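Local coordinates for protein NADH kinase POS5, mitochondrial (Saccharomyces cerevisiae, PDB 3AFO) that phosphorylates NADH, and with about twofold lower preference NAD(+), using ATP, making it a key source of the cellular reductant NADPH, at residues I194-H205 with V299-Q309. Numbering follows the deposited sequence.
Sequences IVTHAMNDIFLH and VKLSVDGIPQQ. With NAI (1,4-dihydronicotinamide adenine dinucleotide), chain C.
The carboxylate of D304 accepts three backbone N-H groups from the 199-201 bend: M199 N gives a nearly straight bond (175°) to the syn lone pair of OD2 at 2.8 Å, while OD1 takes N200 N from above the carboxylate plane and D201 N nearly along its C-O axis. D304 N returns a bond to D201 O. D304 sits in a type I' turn, V303 to I306, which closes the hairpin of strands 299-303 and 306-311 in an antiparallel sheet of the NAD kinase C-terminal domain. A leucine in its place would probably leave those three buried N-H groups without their acceptor and free the bend to shift. That bend carries D201, whose OD2 accepts a very short bond (2.5 Å) from O2D of the nicotinamide ribose of NADH; the D304 carboxylate probably helps position D201 from behind, although D304 C itself borders ribose O3D (3.4 Å). Antiparallel pairing continues along 201-205, with F203 N and O bonded to S302 O and N. I202 CG2 lies alongside L301 CD1, 3.8 Å away. On the other face, with F203 CG between its backbone N and carbonyl carbon (chi1 61°), the ring receives S302 CB over one face, 3.8 Å from its centroid.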
loop_
_atom_site.group_PDB
_atom_site.type_symbol
_atom_site.label_atom_id
_atom_site.label_comp_id
_atom_site.label_asym_id
_atom_site.label_seq_id
_atom_site.Cartn_x
_atom_site.Cartn_y
_atom_site.Cartn_z
ATOM N N ILE A 194 25.303 -24.236 -4.270
ATOM C CA ILE A 194 25.353 -24.148 -2.829
ATOM C C ILE A 194 23.896 -24.119 -2.337
ATOM O O ILE A 194 23.141 -23.184 -2.649
ATOM C CB ILE A 194 26.113 -22.878 -2.383
ATOM C CG1 ILE A 194 27.515 -22.841 -3.024
ATOM C CG2 ILE A 194 26.172 -22.811 -0.861
ATOM C CD1 ILE A 194 28.233 -21.471 -2.989
ATOM N N VAL A 195 23.509 -25.157 -1.598
ATOM C CA VAL A 195 22.129 -25.315 -1.123
ATOM C C VAL A 195 21.950 -24.856 0.331
ATOM O O VAL A 195 22.700 -25.241 1.226
ATOM C CB VAL A 195 21.629 -26.770 -1.287
ATOM C CG1 VAL A 195 20.123 -26.870 -1.027
ATOM C CG2 VAL A 195 21.971 -27.302 -2.682
ATOM N N THR A 196 20.944 -24.020 0.553
ATOM C CA THR A 196 20.566 -23.602 1.896
ATOM C C THR A 196 19.060 -23.797 2.095
ATOM O O THR A 196 18.296 -23.889 1.127
ATOM C CB THR A 196 20.964 -22.133 2.177
ATOM O OG1 THR A 196 20.561 -21.305 1.083
ATOM C CG2 THR A 196 22.475 -21.996 2.362
ATOM N N HIS A 197 18.641 -23.867 3.356
ATOM C CA HIS A 197 17.255 -24.115 3.698
ATOM C C HIS A 197 16.688 -22.977 4.538
ATOM O O HIS A 197 17.362 -22.463 5.430
ATOM C CB HIS A 197 17.131 -25.452 4.419
ATOM C CG HIS A 197 17.595 -26.611 3.593
ATOM N ND1 HIS A 197 18.929 -26.893 3.391
ATOM C CD2 HIS A 197 16.903 -27.543 2.897
ATOM C CE1 HIS A 197 19.040 -27.954 2.609
ATOM N NE2 HIS A 197 17.826 -28.368 2.298
ATOM N N ALA A 198 15.452 -22.589 4.229
ATOM C CA ALA A 198 14.830 -21.411 4.835
ATOM C C ALA A 198 13.506 -21.731 5.495
ATOM O O ALA A 198 12.630 -22.352 4.893
ATOM C CB ALA A 198 14.644 -20.296 3.796
ATOM N N MET A 199 13.355 -21.268 6.733
ATOM C CA MET A 199 12.088 -21.364 7.444
ATOM C C MET A 199 11.246 -20.092 7.237
ATOM O O MET A 199 10.016 -20.159 7.153
ATOM C CB MET A 199 12.382 -21.579 8.928
ATOM C CG MET A 199 11.220 -21.505 9.840
ATOM S SD MET A 199 11.729 -22.078 11.474
ATOM C CE MET A 199 10.132 -22.052 12.254
ATOM N N ASN A 200 11.933 -18.955 7.176
ATOM C CA ASN A 200 11.325 -17.638 6.990
ATOM C C ASN A 200 11.384 -17.207 5.539
ATOM O O ASN A 200 10.352 -17.064 4.859
ATOM C CB ASN A 200 12.092 -16.594 7.803
ATOM C CG ASN A 200 11.355 -16.105 9.026
ATOM O OD1 ASN A 200 11.810 -15.148 9.662
ATOM N ND2 ASN A 200 10.234 -16.731 9.372
ATOM N N ASP A 201 12.602 -16.961 5.075
ATOM C CA ASP A 201 12.778 -16.325 3.792
ATOM C C ASP A 201 14.154 -16.437 3.182
ATOM O O ASP A 201 15.139 -16.782 3.847
ATOM C CB ASP A 201 12.382 -14.840 3.886
ATOM C CG ASP A 201 12.953 -14.144 5.114
ATOM O OD1 ASP A 201 14.087 -14.468 5.556
ATOM O OD2 ASP A 201 12.255 -13.242 5.630
ATOM N N ILE A 202 14.193 -16.123 1.892
ATOM C CA ILE A 202 15.409 -15.950 1.137
ATOM C C ILE A 202 15.305 -14.564 0.526
ATOM O O ILE A 202 14.293 -14.242 -0.123
ATOM C CB ILE A 202 15.519 -17.014 0.031
ATOM C CG1 ILE A 202 15.620 -18.404 0.678
ATOM C CG2 ILE A 202 16.733 -16.719 -0.901
ATOM C CD1 ILE A 202 14.861 -19.507 -0.057
ATOM N N PHE A 203 16.322 -13.734 0.726
ATOM C CA PHE A 203 16.267 -12.391 0.129
ATOM C C PHE A 203 17.562 -11.860 -0.434
ATOM O O PHE A 203 18.649 -12.258 -0.018
ATOM C CB PHE A 203 15.565 -11.349 1.039
ATOM C CG PHE A 203 16.230 -11.114 2.370
ATOM C CD1 PHE A 203 17.207 -10.133 2.517
ATOM C CD2 PHE A 203 15.832 -11.820 3.488
ATOM C CE1 PHE A 203 17.797 -9.899 3.764
ATOM C CE2 PHE A 203 16.422 -11.580 4.744
ATOM C CZ PHE A 203 17.400 -10.626 4.873
ATOM N N LEU A 204 17.403 -10.999 -1.433
ATOM C CA LEU A 204 18.485 -10.310 -2.100
ATOM C C LEU A 204 18.333 -8.835 -1.761
ATOM O O LEU A 204 17.214 -8.317 -1.723
ATOM C CB LEU A 204 18.394 -10.527 -3.608
ATOM C CG LEU A 204 18.615 -11.971 -4.072
ATOM C CD1 LEU A 204 18.184 -12.152 -5.522
ATOM C CD2 LEU A 204 20.098 -12.363 -3.903
ATOM N N HIS A 205 19.447 -8.164 -1.488
ATOM C CA HIS A 205 19.396 -6.763 -1.080
ATOM C C HIS A 205 20.674 -6.044 -1.496
ATOM O O HIS A 205 21.750 -6.642 -1.468
ATOM C CB HIS A 205 19.191 -6.651 0.429
ATOM C CG HIS A 205 18.634 -5.329 0.859
ATOM N ND1 HIS A 205 19.398 -4.186 0.916
ATOM C CD2 HIS A 205 17.382 -4.962 1.220
ATOM C CE1 HIS A 205 18.644 -3.171 1.296
ATOM N NE2 HIS A 205 17.418 -3.618 1.498
ATOM N N VAL A 299 24.955 -7.260 -4.849
ATOM C CA VAL A 299 23.802 -7.758 -4.099
ATOM C C VAL A 299 24.209 -8.717 -2.983
ATOM O O VAL A 299 25.086 -9.562 -3.166
ATOM C CB VAL A 299 22.811 -8.509 -5.009
ATOM C CG1 VAL A 299 21.486 -8.678 -4.296
ATOM C CG2 VAL A 299 22.615 -7.773 -6.324
ATOM N N LYS A 300 23.558 -8.597 -1.833
ATOM C CA LYS A 300 23.782 -9.528 -0.741
ATOM C C LYS A 300 22.685 -10.585 -0.750
ATOM O O LYS A 300 21.527 -10.268 -1.014
ATOM C CB LYS A 300 23.812 -8.801 0.609
ATOM C CG LYS A 300 24.448 -9.615 1.741
ATOM C CD LYS A 300 24.437 -8.875 3.080
ATOM C CE LYS A 300 25.295 -7.616 3.063
ATOM N NZ LYS A 300 26.744 -7.885 2.800
ATOM N N LEU A 301 23.056 -11.833 -0.474
ATOM C CA LEU A 301 22.087 -12.901 -0.303
ATOM C C LEU A 301 21.990 -13.274 1.175
ATOM O O LEU A 301 23.015 -13.588 1.820
ATOM C CB LEU A 301 22.496 -14.127 -1.136
ATOM C CG LEU A 301 21.700 -15.417 -0.897
ATOM C CD1 LEU A 301 20.243 -15.311 -1.366
ATOM C CD2 LEU A 301 22.395 -16.610 -1.563
ATOM N N SER A 302 20.769 -13.258 1.706
ATOM C CA SER A 302 20.527 -13.733 3.056
ATOM C C SER A 302 19.457 -14.809 3.098
ATOM O O SER A 302 18.518 -14.806 2.297
ATOM C CB SER A 302 20.143 -12.574 3.983
ATOM O OG SER A 302 21.108 -11.536 3.909
ATOM N N VAL A 303 19.609 -15.734 4.043
ATOM C CA VAL A 303 18.681 -16.841 4.208
ATOM C C VAL A 303 18.319 -16.849 5.692
ATOM O O VAL A 303 19.202 -16.975 6.557
ATOM C CB VAL A 303 19.317 -18.200 3.815
ATOM C CG1 VAL A 303 18.380 -19.353 4.176
ATOM C CG2 VAL A 303 19.688 -18.250 2.333
ATOM N N ASP A 304 17.031 -16.687 5.987
ATOM C CA ASP A 304 16.552 -16.472 7.372
ATOM C C ASP A 304 17.343 -15.390 8.120
ATOM O O ASP A 304 17.570 -15.494 9.324
ATOM C CB ASP A 304 16.524 -17.792 8.150
ATOM C CG ASP A 304 15.497 -18.756 7.605
ATOM O OD1 ASP A 304 14.589 -18.281 6.890
ATOM O OD2 ASP A 304 15.579 -19.977 7.878
ATOM N N GLY A 305 17.746 -14.344 7.400
ATOM C CA GLY A 305 18.438 -13.215 8.023
ATOM C C GLY A 305 19.954 -13.336 8.085
ATOM O O GLY A 305 20.645 -12.334 8.284
ATOM N N ILE A 306 20.462 -14.548 7.877
ATOM C CA ILE A 306 21.901 -14.831 7.914
ATOM C C ILE A 306 22.560 -14.520 6.573
ATOM O O ILE A 306 22.244 -15.159 5.575
ATOM C CB ILE A 306 22.171 -16.309 8.341
ATOM C CG1 ILE A 306 21.603 -16.565 9.744
ATOM C CG2 ILE A 306 23.679 -16.641 8.321
ATOM C CD1 ILE A 306 22.208 -15.651 10.839
ATOM N N PRO A 307 23.466 -13.518 6.545
ATOM C CA PRO A 307 24.172 -13.181 5.305
ATOM C C PRO A 307 24.954 -14.389 4.832
ATOM O O PRO A 307 25.647 -15.018 5.633
ATOM C CB PRO A 307 25.125 -12.064 5.736
ATOM C CG PRO A 307 24.455 -11.458 6.948
ATOM C CD PRO A 307 23.859 -12.626 7.654
ATOM N N GLN A 308 24.805 -14.736 3.559
ATOM C CA GLN A 308 25.482 -15.898 3.004
ATOM C C GLN A 308 26.728 -15.443 2.286
ATOM O O GLN A 308 27.831 -15.906 2.571
ATOM C CB GLN A 308 24.571 -16.653 2.028
ATOM C CG GLN A 308 23.296 -17.193 2.666
ATOM C CD GLN A 308 23.578 -18.101 3.853
ATOM O OE1 GLN A 308 23.250 -17.777 4.989
ATOM N NE2 GLN A 308 24.202 -19.226 3.595
ATOM N N GLN A 309 26.530 -14.487 1.390
ATOM C CA GLN A 309 27.493 -14.128 0.368
ATOM C C GLN A 309 27.083 -12.850 -0.309
ATOM O O GLN A 309 25.891 -12.547 -0.450
ATOM C CB GLN A 309 27.474 -15.183 -0.721
ATOM C CG GLN A 309 28.566 -16.200 -0.644
ATOM C CD GLN A 309 28.648 -16.980 -1.922
ATOM O OE1 GLN A 309 28.580 -18.205 -1.918
ATOM N NE2 GLN A 309 28.770 -16.268 -3.042
HETATM P PA NAI C . 16.458 -9.889 13.663
HETATM O O1A NAI C . 16.351 -9.834 15.158
HETATM O O2A NAI C . 17.466 -8.800 13.008
HETATM O O5B NAI C . 15.095 -9.588 12.957
HETATM C C5B NAI C . 14.010 -10.209 13.454
HETATM C C4B NAI C . 12.955 -9.199 13.726
HETATM O O4B NAI C . 11.886 -9.762 12.918
HETATM C C3B NAI C . 12.660 -9.528 15.185
HETATM O O3B NAI C . 11.845 -8.498 15.747
HETATM C C2B NAI C . 11.878 -10.834 15.033
HETATM O O2B NAI C . 10.995 -11.056 16.125
HETATM C C1B NAI C . 11.041 -10.555 13.785
HETATM N N9A NAI C . 10.689 -11.818 13.076
HETATM C C8A NAI C . 11.527 -12.738 12.586
HETATM N N7A NAI C . 10.812 -13.727 12.026
HETATM C C5A NAI C . 9.519 -13.421 12.140
HETATM C C6A NAI C . 8.326 -14.036 11.754
HETATM N N6A NAI C . 8.300 -15.213 11.097
HETATM N N1A NAI C . 7.168 -13.418 12.059
HETATM C C2A NAI C . 7.136 -12.260 12.702
HETATM N N3A NAI C . 8.251 -11.651 13.080
HETATM C C4A NAI C . 9.447 -12.207 12.817
HETATM O O3 NAI C . 17.026 -11.343 13.099
HETATM P PN NAI C . 16.367 -12.754 13.494
HETATM O O1N NAI C . 15.541 -12.605 14.736
HETATM O O2N NAI C . 17.475 -13.722 13.359
HETATM O O5D NAI C . 15.286 -13.078 12.311
HETATM C C5D NAI C . 15.688 -13.096 10.952
HETATM C C4D NAI C . 14.610 -12.449 10.098
HETATM O O4D NAI C . 14.794 -11.019 10.212
HETATM C C3D NAI C . 14.803 -12.680 8.607
HETATM O O3D NAI C . 14.269 -13.952 8.213
HETATM C C2D NAI C . 13.983 -11.511 8.015
HETATM O O2D NAI C . 12.662 -11.964 7.683
HETATM C C1D NAI C . 13.905 -10.513 9.208
HETATM N N1N NAI C . 14.373 -9.203 8.728
HETATM C C2N NAI C . 13.447 -8.165 8.707
HETATM C C3N NAI C . 13.797 -6.907 8.248
HETATM C C7N NAI C . 12.721 -5.792 8.269
HETATM O O7N NAI C . 12.962 -4.640 7.915
HETATM N N7N NAI C . 11.536 -6.170 8.704
HETATM C C4N NAI C . 15.107 -6.685 7.802
HETATM C C5N NAI C . 16.059 -7.725 7.810
HETATM C C6N NAI C . 15.703 -8.996 8.265
HETATM O O HOH W 1 18.408 -20.991 7.411
#